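Side-chain contacts in sister chromatid cohesion protein (Chaetomium thermophilum, PDB 5T8V), which probably acts as a cohesin loader that binds chromatin, this chain being the C-terminal HEAT-repeat fragment of the longer protein Scc2: residues A[535-540]-A[571-576]; A[501-506]-A[597-602]; A[545-550]-A[560-565]; A[513-518]-A[577-582]. All blocks are in the same frame, centred on the assembly; numbering follows the deposited sequence.

Contact 1: A[535-540]-A[571-576]; sequences FIISEW and EMILDR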
# COMPACT_ATOMS: atom_id res chain seq x y z
N PHE A 535 -36.18 -7.37 20.23
CA PHE A 535 -34.73 -7.23 20.31
C PHE A 535 -34.33 -5.77 20.48
O PHE A 535 -33.59 -5.42 21.40
CB PHE A 535 -34.11 -7.82 19.04
CG PHE A 535 -32.62 -7.97 19.08
CD1 PHE A 535 -31.79 -6.92 18.74
CD2 PHE A 535 -32.05 -9.18 19.44
CE1 PHE A 535 -30.42 -7.07 18.76
CE2 PHE A 535 -30.68 -9.33 19.47
CZ PHE A 535 -29.86 -8.27 19.13
N ILE A 536 -34.83 -4.89 19.60
CA ILE A 536 -34.48 -3.48 19.69
C ILE A 536 -34.95 -2.89 21.02
O ILE A 536 -34.26 -2.06 21.62
CB ILE A 536 -35.06 -2.71 18.49
CG1 ILE A 536 -34.20 -2.97 17.26
CG2 ILE A 536 -35.14 -1.21 18.77
CD1 ILE A 536 -34.81 -2.51 15.96
N ILE A 537 -36.12 -3.31 21.50
CA ILE A 537 -36.61 -2.81 22.79
C ILE A 537 -35.62 -3.15 23.90
O ILE A 537 -35.31 -2.31 24.75
CB ILE A 537 -38.01 -3.38 23.08
CG1 ILE A 537 -39.03 -2.82 22.09
CG2 ILE A 537 -38.45 -3.05 24.50
CD1 ILE A 537 -40.35 -3.56 22.08
N SER A 538 -35.11 -4.38 23.90
CA SER A 538 -34.14 -4.76 24.93
C SER A 538 -32.85 -3.96 24.78
O SER A 538 -32.26 -3.53 25.78
CB SER A 538 -33.87 -6.26 24.87
OG SER A 538 -33.49 -6.67 23.57
N GLU A 539 -32.40 -3.74 23.54
CA GLU A 539 -31.23 -2.88 23.33
C GLU A 539 -31.46 -1.49 23.92
O GLU A 539 -30.57 -0.92 24.55
CB GLU A 539 -30.91 -2.78 21.84
CG GLU A 539 -30.22 -4.00 21.26
CD GLU A 539 -29.76 -3.78 19.84
OE1 GLU A 539 -30.24 -2.81 19.20
OE2 GLU A 539 -28.92 -4.57 19.35
N TRP A 540 -32.66 -0.94 23.71
CA TRP A 540 -32.99 0.37 24.25
C TRP A 540 -32.90 0.37 25.77
O TRP A 540 -32.26 1.24 26.37
CB TRP A 540 -34.39 0.76 23.79
CG TRP A 540 -34.78 2.19 24.06
CD1 TRP A 540 -34.01 3.16 24.62
CD2 TRP A 540 -36.05 2.79 23.77
NE1 TRP A 540 -34.72 4.34 24.70
CE2 TRP A 540 -35.97 4.14 24.18
CE3 TRP A 540 -37.23 2.33 23.20
CZ2 TRP A 540 -37.04 5.02 24.05
CZ3 TRP A 540 -38.29 3.21 23.07
CH2 TRP A 540 -38.19 4.54 23.49
N GLU A 571 -42.01 -2.05 31.33
CA GLU A 571 -43.35 -2.44 30.91
C GLU A 571 -43.37 -2.90 29.46
O GLU A 571 -44.14 -3.80 29.11
CB GLU A 571 -44.32 -1.27 31.10
CG GLU A 571 -44.48 -0.79 32.53
CD GLU A 571 -45.30 -1.74 33.38
OE1 GLU A 571 -45.29 -2.96 33.11
OE2 GLU A 571 -45.97 -1.27 34.33
N MET A 572 -42.53 -2.30 28.61
CA MET A 572 -42.50 -2.68 27.21
C MET A 572 -41.91 -4.07 27.02
O MET A 572 -42.41 -4.87 26.22
CB MET A 572 -41.69 -1.66 26.41
CG MET A 572 -42.53 -0.74 25.55
SD MET A 572 -41.58 0.67 24.95
CE MET A 572 -41.55 1.67 26.42
N ILE A 573 -40.84 -4.39 27.75
CA ILE A 573 -40.24 -5.71 27.65
C ILE A 573 -41.20 -6.77 28.17
O ILE A 573 -41.31 -7.86 27.60
CB ILE A 573 -38.89 -5.75 28.39
CG1 ILE A 573 -37.88 -4.85 27.67
CG2 ILE A 573 -38.36 -7.18 28.49
CD1 ILE A 573 -36.57 -4.67 28.41
N LEU A 574 -41.92 -6.46 29.25
CA LEU A 574 -42.86 -7.45 29.79
C LEU A 574 -44.06 -7.64 28.88
O LEU A 574 -44.65 -8.73 28.86
CB LEU A 574 -43.31 -7.03 31.19
CG LEU A 574 -42.24 -7.07 32.28
CD1 LEU A 574 -42.76 -6.45 33.56
CD2 LEU A 574 -41.77 -8.50 32.53
N ASP A 575 -44.42 -6.62 28.10
CA ASP A 575 -45.59 -6.70 27.23
C ASP A 575 -45.31 -5.83 26.01
O ASP A 575 -45.26 -4.60 26.13
CB ASP A 575 -46.85 -6.25 27.95
CG ASP A 575 -48.03 -6.07 27.02
OD1 ASP A 575 -48.09 -6.78 25.99
OD2 ASP A 575 -48.91 -5.23 27.32
N ARG A 576 -45.13 -6.46 24.85
CA ARG A 576 -44.71 -5.72 23.66
C ARG A 576 -45.78 -4.75 23.18
O ARG A 576 -45.45 -3.69 22.65
CB ARG A 576 -44.32 -6.69 22.55
CG ARG A 576 -45.45 -7.59 22.07
CD ARG A 576 -44.95 -8.60 21.05
NE ARG A 576 -46.04 -9.33 20.41
CZ ARG A 576 -46.63 -10.41 20.91
NH1 ARG A 576 -47.62 -10.99 20.25
NH2 ARG A 576 -46.23 -10.91 22.07

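Contact 2: A[501-506]-A[597-602]; sequences EHMVAW and YSIILL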
# COMPACT_ATOMS: atom_id res chain seq x y z
N GLU A 501 -27.67 10.32 26.49
CA GLU A 501 -28.98 10.68 27.00
C GLU A 501 -29.96 11.10 25.91
O GLU A 501 -31.16 10.89 26.05
CB GLU A 501 -28.85 11.81 28.04
CG GLU A 501 -27.99 13.00 27.61
CD GLU A 501 -27.56 13.87 28.78
OE1 GLU A 501 -28.16 13.73 29.87
OE2 GLU A 501 -26.62 14.68 28.61
N HIS A 502 -29.46 11.69 24.82
CA HIS A 502 -30.33 11.99 23.68
C HIS A 502 -30.62 10.77 22.83
O HIS A 502 -31.64 10.73 22.14
CB HIS A 502 -29.69 13.08 22.81
CG HIS A 502 -29.66 14.43 23.46
ND1 HIS A 502 -28.80 14.74 24.50
CD2 HIS A 502 -30.37 15.56 23.22
CE1 HIS A 502 -28.99 15.99 24.87
NE2 HIS A 502 -29.93 16.51 24.11
N MET A 503 -29.74 9.76 22.87
CA MET A 503 -29.96 8.54 22.09
C MET A 503 -31.11 7.73 22.65
O MET A 503 -31.95 7.23 21.90
CB MET A 503 -28.68 7.70 22.08
CG MET A 503 -27.49 8.37 21.41
SD MET A 503 -27.63 8.40 19.61
CE MET A 503 -27.52 6.66 19.23
N VAL A 504 -31.16 7.58 23.98
CA VAL A 504 -32.18 6.76 24.62
C VAL A 504 -33.40 7.61 24.94
O VAL A 504 -34.29 7.19 25.69
CB VAL A 504 -31.63 6.10 25.90
CG1 VAL A 504 -30.42 5.23 25.56
CG2 VAL A 504 -31.27 7.15 26.95
N ALA A 505 -33.46 8.81 24.36
CA ALA A 505 -34.57 9.72 24.63
C ALA A 505 -35.89 9.08 24.23
O ALA A 505 -35.97 8.27 23.30
CB ALA A 505 -34.37 11.03 23.88
N TRP A 506 -36.96 9.48 24.93
CA TRP A 506 -38.28 8.90 24.69
C TRP A 506 -38.76 9.17 23.27
O TRP A 506 -39.46 8.34 22.69
CB TRP A 506 -39.27 9.46 25.71
CG TRP A 506 -40.64 8.89 25.59
CD1 TRP A 506 -41.80 9.58 25.38
CD2 TRP A 506 -41.00 7.51 25.67
NE1 TRP A 506 -42.86 8.71 25.33
CE2 TRP A 506 -42.40 7.44 25.50
CE3 TRP A 506 -40.28 6.33 25.86
CZ2 TRP A 506 -43.09 6.22 25.53
CZ3 TRP A 506 -40.97 5.13 25.89
CH2 TRP A 506 -42.35 5.09 25.72
N TYR A 597 -31.96 4.41 12.88
CA TYR A 597 -31.23 3.20 13.20
C TYR A 597 -29.75 3.33 12.88
O TYR A 597 -28.90 2.79 13.59
CB TYR A 597 -31.84 2.01 12.45
CG TYR A 597 -31.22 0.69 12.83
CD1 TYR A 597 -31.40 0.17 14.11
CD2 TYR A 597 -30.45 -0.03 11.93
CE1 TYR A 597 -30.83 -1.03 14.47
CE2 TYR A 597 -29.88 -1.23 12.29
CZ TYR A 597 -30.07 -1.73 13.56
OH TYR A 597 -29.50 -2.93 13.92
N SER A 598 -29.41 4.07 11.81
CA SER A 598 -28.00 4.27 11.49
C SER A 598 -27.30 5.08 12.58
O SER A 598 -26.16 4.77 12.96
CB SER A 598 -27.87 4.97 10.14
OG SER A 598 -28.54 4.24 9.12
N ILE A 599 -27.96 6.12 13.09
CA ILE A 599 -27.41 6.86 14.22
C ILE A 599 -27.18 5.93 15.40
O ILE A 599 -26.13 5.98 16.06
CB ILE A 599 -28.34 8.03 14.59
CG1 ILE A 599 -28.31 9.10 13.49
CG2 ILE A 599 -27.94 8.66 15.92
CD1 ILE A 599 -29.53 10.00 13.48
N ILE A 600 -28.15 5.06 15.69
CA ILE A 600 -27.95 4.08 16.76
C ILE A 600 -26.72 3.23 16.48
O ILE A 600 -25.93 2.94 17.39
CB ILE A 600 -29.22 3.22 16.91
CG1 ILE A 600 -30.37 4.08 17.44
CG2 ILE A 600 -28.96 2.04 17.86
CD1 ILE A 600 -31.71 3.41 17.41
N LEU A 601 -26.52 2.83 15.22
CA LEU A 601 -25.39 1.97 14.89
C LEU A 601 -24.07 2.69 15.09
O LEU A 601 -23.09 2.09 15.54
CB LEU A 601 -25.52 1.48 13.45
CG LEU A 601 -26.57 0.39 13.19
CD1 LEU A 601 -26.68 0.13 11.71
CD2 LEU A 601 -26.23 -0.90 13.93
N LEU A 602 -24.00 3.99 14.75
CA LEU A 602 -22.75 4.72 14.93
C LEU A 602 -22.26 4.68 16.37
O LEU A 602 -21.06 4.83 16.60
CB LEU A 602 -22.92 6.17 14.49
CG LEU A 602 -23.09 6.42 12.99
CD1 LEU A 602 -23.30 7.90 12.73
CD2 LEU A 602 -21.89 5.91 12.20

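Contact 3: A[545-550]-A[560-565]; sequences CTCYDG and QELGRL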
# COMPACT_ATOMS: atom_id res chain seq x y z
N CYS A 545 -29.86 1.77 30.86
CA CYS A 545 -29.11 1.40 32.06
C CYS A 545 -27.66 1.85 31.97
O CYS A 545 -27.11 2.41 32.93
CB CYS A 545 -29.20 -0.11 32.28
SG CYS A 545 -30.87 -0.69 32.63
N THR A 546 -27.01 1.62 30.83
CA THR A 546 -25.61 2.02 30.68
C THR A 546 -25.47 3.53 30.81
O THR A 546 -24.54 4.02 31.46
CB THR A 546 -25.07 1.54 29.34
OG1 THR A 546 -24.99 0.11 29.34
CG2 THR A 546 -23.67 2.11 29.07
N CYS A 547 -26.37 4.28 30.18
CA CYS A 547 -26.34 5.74 30.28
C CYS A 547 -26.42 6.18 31.74
O CYS A 547 -25.59 6.97 32.20
CB CYS A 547 -27.48 6.34 29.46
SG CYS A 547 -27.78 8.10 29.73
N TYR A 548 -27.40 5.66 32.48
CA TYR A 548 -27.57 6.07 33.87
C TYR A 548 -26.36 5.66 34.72
O TYR A 548 -25.93 6.42 35.59
CB TYR A 548 -28.85 5.47 34.44
CG TYR A 548 -29.09 5.78 35.89
CD1 TYR A 548 -28.53 5.00 36.89
CD2 TYR A 548 -29.89 6.85 36.28
CE1 TYR A 548 -28.75 5.27 38.22
CE2 TYR A 548 -30.12 7.13 37.61
CZ TYR A 548 -29.55 6.34 38.58
OH TYR A 548 -29.76 6.60 39.91
N ASP A 549 -25.82 4.47 34.48
CA ASP A 549 -24.71 3.96 35.28
C ASP A 549 -23.37 4.57 34.89
O ASP A 549 -22.39 4.37 35.61
CB ASP A 549 -24.62 2.44 35.16
CG ASP A 549 -25.78 1.73 35.84
OD1 ASP A 549 -26.35 2.30 36.79
OD2 ASP A 549 -26.11 0.60 35.43
N GLY A 550 -23.29 5.29 33.77
CA GLY A 550 -22.04 5.90 33.36
C GLY A 550 -21.72 7.20 34.06
O GLY A 550 -20.55 7.59 34.11
N GLN A 560 -34.34 11.73 36.70
CA GLN A 560 -35.77 11.46 36.77
C GLN A 560 -36.30 10.99 35.42
O GLN A 560 -37.01 9.98 35.33
CB GLN A 560 -36.52 12.71 37.25
CG GLN A 560 -36.08 13.18 38.63
CD GLN A 560 -37.03 14.18 39.24
OE1 GLN A 560 -37.68 14.95 38.53
NE2 GLN A 560 -37.14 14.15 40.56
N GLU A 561 -35.97 11.72 34.35
CA GLU A 561 -36.34 11.27 33.01
C GLU A 561 -35.84 9.86 32.74
O GLU A 561 -36.57 9.02 32.19
CB GLU A 561 -35.80 12.24 31.96
CG GLU A 561 -36.08 11.83 30.52
CD GLU A 561 -37.56 11.77 30.21
OE1 GLU A 561 -38.36 12.30 31.01
OE2 GLU A 561 -37.92 11.18 29.17
N LEU A 562 -34.60 9.56 33.13
CA LEU A 562 -34.07 8.22 32.94
C LEU A 562 -34.85 7.19 33.74
O LEU A 562 -34.99 6.04 33.31
CB LEU A 562 -32.59 8.18 33.33
CG LEU A 562 -31.63 8.83 32.32
CD1 LEU A 562 -30.26 9.02 32.94
CD2 LEU A 562 -31.54 7.99 31.05
N GLY A 563 -35.37 7.57 34.91
CA GLY A 563 -36.21 6.66 35.67
C GLY A 563 -37.53 6.39 34.97
O GLY A 563 -38.00 5.25 34.93
N ARG A 564 -38.14 7.43 34.40
CA ARG A 564 -39.35 7.24 33.61
C ARG A 564 -39.09 6.29 32.45
O ARG A 564 -39.86 5.35 32.21
CB ARG A 564 -39.88 8.58 33.10
CG ARG A 564 -40.20 9.57 34.20
CD ARG A 564 -40.46 10.96 33.63
NE ARG A 564 -40.29 12.00 34.64
CZ ARG A 564 -40.18 13.30 34.36
NH1 ARG A 564 -40.22 13.72 33.10
NH2 ARG A 564 -40.02 14.17 35.34
N LEU A 565 -37.99 6.52 31.72
CA LEU A 565 -37.62 5.61 30.64
C LEU A 565 -37.42 4.19 31.16
O LEU A 565 -37.76 3.22 30.48
CB LEU A 565 -36.36 6.11 29.94
CG LEU A 565 -36.50 7.34 29.05
CD1 LEU A 565 -35.14 7.91 28.70
CD2 LEU A 565 -37.27 7.00 27.79

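Contact 4: A[513-518]-A[577-582]; sequences TLEYLQ and KWLSTE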
# COMPACT_ATOMS: atom_id res chain seq x y z
N THR A 513 -37.46 4.22 15.31
CA THR A 513 -37.26 2.91 14.71
C THR A 513 -38.38 1.95 15.11
O THR A 513 -38.95 1.26 14.27
CB THR A 513 -35.90 2.35 15.12
OG1 THR A 513 -34.87 3.29 14.78
CG2 THR A 513 -35.62 1.03 14.41
N LEU A 514 -38.70 1.91 16.40
CA LEU A 514 -39.73 0.98 16.87
C LEU A 514 -41.10 1.34 16.31
O LEU A 514 -41.89 0.45 15.98
CB LEU A 514 -39.75 0.95 18.39
CG LEU A 514 -38.63 0.13 19.03
CD1 LEU A 514 -38.55 0.40 20.52
CD2 LEU A 514 -38.85 -1.36 18.77
N GLU A 515 -41.41 2.63 16.20
CA GLU A 515 -42.70 3.03 15.65
C GLU A 515 -42.79 2.69 14.17
O GLU A 515 -43.85 2.30 13.67
CB GLU A 515 -42.93 4.53 15.87
CG GLU A 515 -43.10 4.91 17.33
CD GLU A 515 -44.38 4.37 17.94
OE1 GLU A 515 -45.23 3.85 17.18
OE2 GLU A 515 -44.54 4.47 19.17
N TYR A 516 -41.68 2.82 13.44
CA TYR A 516 -41.66 2.41 12.04
C TYR A 516 -41.91 0.92 11.91
O TYR A 516 -42.85 0.48 11.22
CB TYR A 516 -40.32 2.79 11.41
CG TYR A 516 -40.16 2.33 9.98
CD1 TYR A 516 -40.81 2.97 8.94
CD2 TYR A 516 -39.34 1.24 9.67
CE1 TYR A 516 -40.67 2.55 7.63
CE2 TYR A 516 -39.19 0.81 8.37
CZ TYR A 516 -39.86 1.47 7.35
OH TYR A 516 -39.71 1.04 6.05
N LEU A 517 -41.09 0.11 12.59
CA LEU A 517 -41.30 -1.34 12.56
C LEU A 517 -42.72 -1.70 12.97
O LEU A 517 -43.29 -2.66 12.45
CB LEU A 517 -40.29 -2.04 13.47
CG LEU A 517 -38.81 -1.92 13.10
CD1 LEU A 517 -37.97 -2.66 14.12
CD2 LEU A 517 -38.55 -2.47 11.70
N GLN A 518 -43.30 -0.94 13.90
CA GLN A 518 -44.68 -1.19 14.32
C GLN A 518 -45.65 -0.94 13.18
O GLN A 518 -46.48 -1.80 12.86
CB GLN A 518 -45.02 -0.30 15.52
CG GLN A 518 -46.39 -0.57 16.12
CD GLN A 518 -46.45 -1.90 16.85
OE1 GLN A 518 -46.00 -2.01 17.99
NE2 GLN A 518 -47.00 -2.92 16.20
N LYS A 577 -47.06 -5.10 23.36
CA LYS A 577 -48.15 -4.22 22.95
C LYS A 577 -48.31 -3.01 23.85
O LYS A 577 -49.20 -2.19 23.61
CB LYS A 577 -49.46 -5.00 22.92
CG LYS A 577 -49.52 -6.11 21.88
CD LYS A 577 -50.83 -6.87 21.96
CE LYS A 577 -50.92 -7.95 20.89
NZ LYS A 577 -52.21 -8.70 20.98
N TRP A 578 -47.47 -2.86 24.88
CA TRP A 578 -47.63 -1.77 25.84
C TRP A 578 -47.36 -0.42 25.18
O TRP A 578 -48.02 0.58 25.50
CB TRP A 578 -46.69 -1.99 27.02
CG TRP A 578 -46.95 -1.09 28.20
CD1 TRP A 578 -47.80 -1.32 29.23
CD2 TRP A 578 -46.33 0.18 28.46
NE1 TRP A 578 -47.76 -0.28 30.13
CE2 TRP A 578 -46.86 0.65 29.68
CE3 TRP A 578 -45.37 0.95 27.79
CZ2 TRP A 578 -46.48 1.87 30.23
CZ3 TRP A 578 -44.99 2.16 28.35
CH2 TRP A 578 -45.54 2.61 29.56
N LEU A 579 -46.40 -0.37 24.25
CA LEU A 579 -46.03 0.91 23.64
C LEU A 579 -47.19 1.50 22.85
O LEU A 579 -47.61 2.64 23.10
CB LEU A 579 -44.81 0.71 22.73
CG LEU A 579 -44.39 1.93 21.90
CD1 LEU A 579 -44.03 3.10 22.81
CD2 LEU A 579 -43.23 1.58 20.99
N SER A 580 -47.72 0.74 21.89
CA SER A 580 -48.78 1.26 21.04
C SER A 580 -50.10 1.44 21.78
O SER A 580 -50.92 2.26 21.37
CB SER A 580 -48.99 0.32 19.85
OG SER A 580 -49.19 -1.01 20.28
N THR A 581 -50.31 0.70 22.87
CA THR A 581 -51.57 0.79 23.60
C THR A 581 -51.62 2.03 24.49
O THR A 581 -52.64 2.72 24.53
CB THR A 581 -51.78 -0.47 24.45
OG1 THR A 581 -51.94 -1.61 23.59
CG2 THR A 581 -53.01 -0.34 25.35
N GLU A 582 -50.53 2.33 25.19
CA GLU A 582 -50.52 3.44 26.14
C GLU A 582 -50.12 4.77 25.52
O GLU A 582 -50.34 5.81 26.14
CB GLU A 582 -49.56 3.12 27.30
CG GLU A 582 -49.95 1.90 28.13
CD GLU A 582 -51.16 2.15 29.03
OE1 GLU A 582 -52.18 2.66 28.53
OE2 GLU A 582 -51.07 1.83 30.23

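Contact 1: A[535-540]-A[571-576]
Ile-537 of helix 527-550 meets Ile-573 of helix 556-574; their CA atoms, 6.7 Å apart, are the closest pair between 535-540 and 571-576. The apolar part of the contact turns on one methyl group. CG2 of Ile-537 rests on Ile-573 CG1 at 3.7 Å, the two side chains sliding past each other in opposite directions, and the same methyl reaches Met-572 CB at 4.0 Å, where the chains cross at about a right angle. Because chi1 of Ile-537 (-67°) places CG2 opposite the backbone N, this methyl reaches across while CG1 lies beside that N. A branched residue suits the place, since its second arm, CG1, can touch Leu-514 of helix 509-520. Ile-573 also sends CD1 over Ser-538 CA, 4.2 Å away, where a small residue lets the methyl approach the backbone.

The polar part stays within helix 527-550. Ser-538 OG donates to Phe-535 O, a carbonyl that also accepts Glu-539 N, so the small hydroxyl turns back to its own helix.

These two helices follow each other in a largely helical HEAT-repeat chain. Helix 357-391 touches Ser-538 and Ile-573 alike, while Trp-506 and helix 578-582 pack on Met-572.

Contact 2: A[501-506]-A[597-602]
Met-503 lays its thioether end over helix 590-602, SD 3.7 Å from CG2 of Ile-599 and CE 3.6 Å from CA of Ile-600. The same methyl lies 3.5 Å from the carbonyl O of Ile-599, so it rests on the helix backbone as much as on side chains; CG1 of Ile-600 is farther off, 4.2 Å from CE. Two successive bends shape the methionine, chi2 at -74° and chi3 at -67°, turning CE toward the backbone of Ile-599 and Ile-600, and its chain passes Ile-599 obliquely. An unbranched, flexible residue with a polarisable sulfur suits this place, for it can follow the helix surface.

Ile-599 offers the branch opposite its own backbone N, CG2, whereas its longer arm leads away from Met-503. Both partners belong to the stacked helices of a HEAT-repeat protein: the brief helix 500-503 ends at Met-503, Val-504 being the first residue to leave helical geometry. The carbonyl of Val-504 is taken up by Trp-540 NE1 of helix 527-550. Ile-600, beta-branched and buried, turns besides to helix 509-520, where it touches Pro-509, Tyr-510 and Thr-513, while Met-503 also touches Arg-603.

Contact 3: A[545-550]-A[560-565]
Leu-562 fits its two methyl groups against Cys-547 and Tyr-548, and this is the close part of the contact. CD2 lies 4.0 Å from Cys-547 SG, and CD1 lies 4.0 Å from Tyr-548 CD2. The ring receives CD1 at its edge, near its own plane, so the leucine meets C-H groups and not the pi face. CD1 also comes within 4.1 Å of Tyr-548 CB, which places it at the root of the side chain as well as on the ring. A forked residue suits a position between two neighbours in sequence, and a small thiol lets the fork come near helix 527-550 without crowding.

Helices 527-550 and 556-574 are joined by a short loop and lie side by side as an antiparallel helical hairpin, of the kind HEAT-repeat folds are built from; Tyr-548 and Leu-562 bring their CA atoms to 6.9 Å.

Away from the leucine the residues are polar. On helix 556-574 Glu-561 and Arg-564, a turn apart, form a salt bridge of 3.1 Å between OE1 and NH1, though its hydrogen bond is weak and bent, at 120°. On helix 527-550 the exposed Asp-549 pairs with Arg-362 of helix 357-391, and Tyr-548 uses its phenol oxygen to bond His-357 ND1.

Contact 4: A[513-518]-A[577-582]
Leu-579 and Ser-580 of the short helix 578-582 face Leu-514, Glu-515 and Gln-518 of helix 509-520, the two short axes standing 11.5 Å apart at 88° to each other. Before them, Lys-577 prepares the first turn: its carbonyl O accepts both Thr-581 N and Thr-581 OG1, which arrive from opposite faces of the carbonyl plane.

Leu-579 then carries the apolar part. With CG opposite the backbone N (chi1 174°), its fork is held out to the other helix, CD2 reaching Leu-514 CB at 4.4 Å. Its CG and CD2 also lie 3.7 Å from Glu-515 OE2. The glutamate bends at chi2 (-68°), so its carboxylate lies across the leucine; this is van der Waals contact, and the charge is answered by a salt bridge from the same OE2 to Arg-511. A long, bendable acid can thus cover a leucine while keeping an ionic partner.

Ser-580 follows at the exposed margin. Its OG stands 4.1 Å from Gln-518 OE1, beyond hydrogen-bonding distance, so the two polar ends are neighbours without a bond. Small and polar, serine suits this margin, and Gln-518, bent at chi2, brings its amide to the same edge.

Thr-581 closes the turn through its 2.8 Å bond from OG1 to Lys-577 O. Among the neighbouring helices, Leu-514 passes on to Ile-537 and Trp-540 of helix 527-550, Leu-579 leans on Met-572 of helix 556-574 and on Trp-506 of the loop after helix 500-503, and Thr-513 borders helix 590-602.

In the fold
The four contacts are nested along the chain: contact 3 lies inside the loop closed by contact 1, contact 1 inside contact 4, and contact 4 inside contact 2. Contacts 1 and 3 join the same pair of helices, 527-550 and 556-574, with centres about 15 Å apart. Contact 4, whose centre is about 10 Å from that of contact 1, meets it through Leu-514, whose CD1 lies 3.6 Å from Trp-540 CE3. Trp-506 of segment 501-506 touches residues of the other three contacts: Met-572, Leu-565 and Leu-579. Contacts 3 and 4 do not touch, their nearest atoms being about 7 Å apart. No ligand takes part in these contacts.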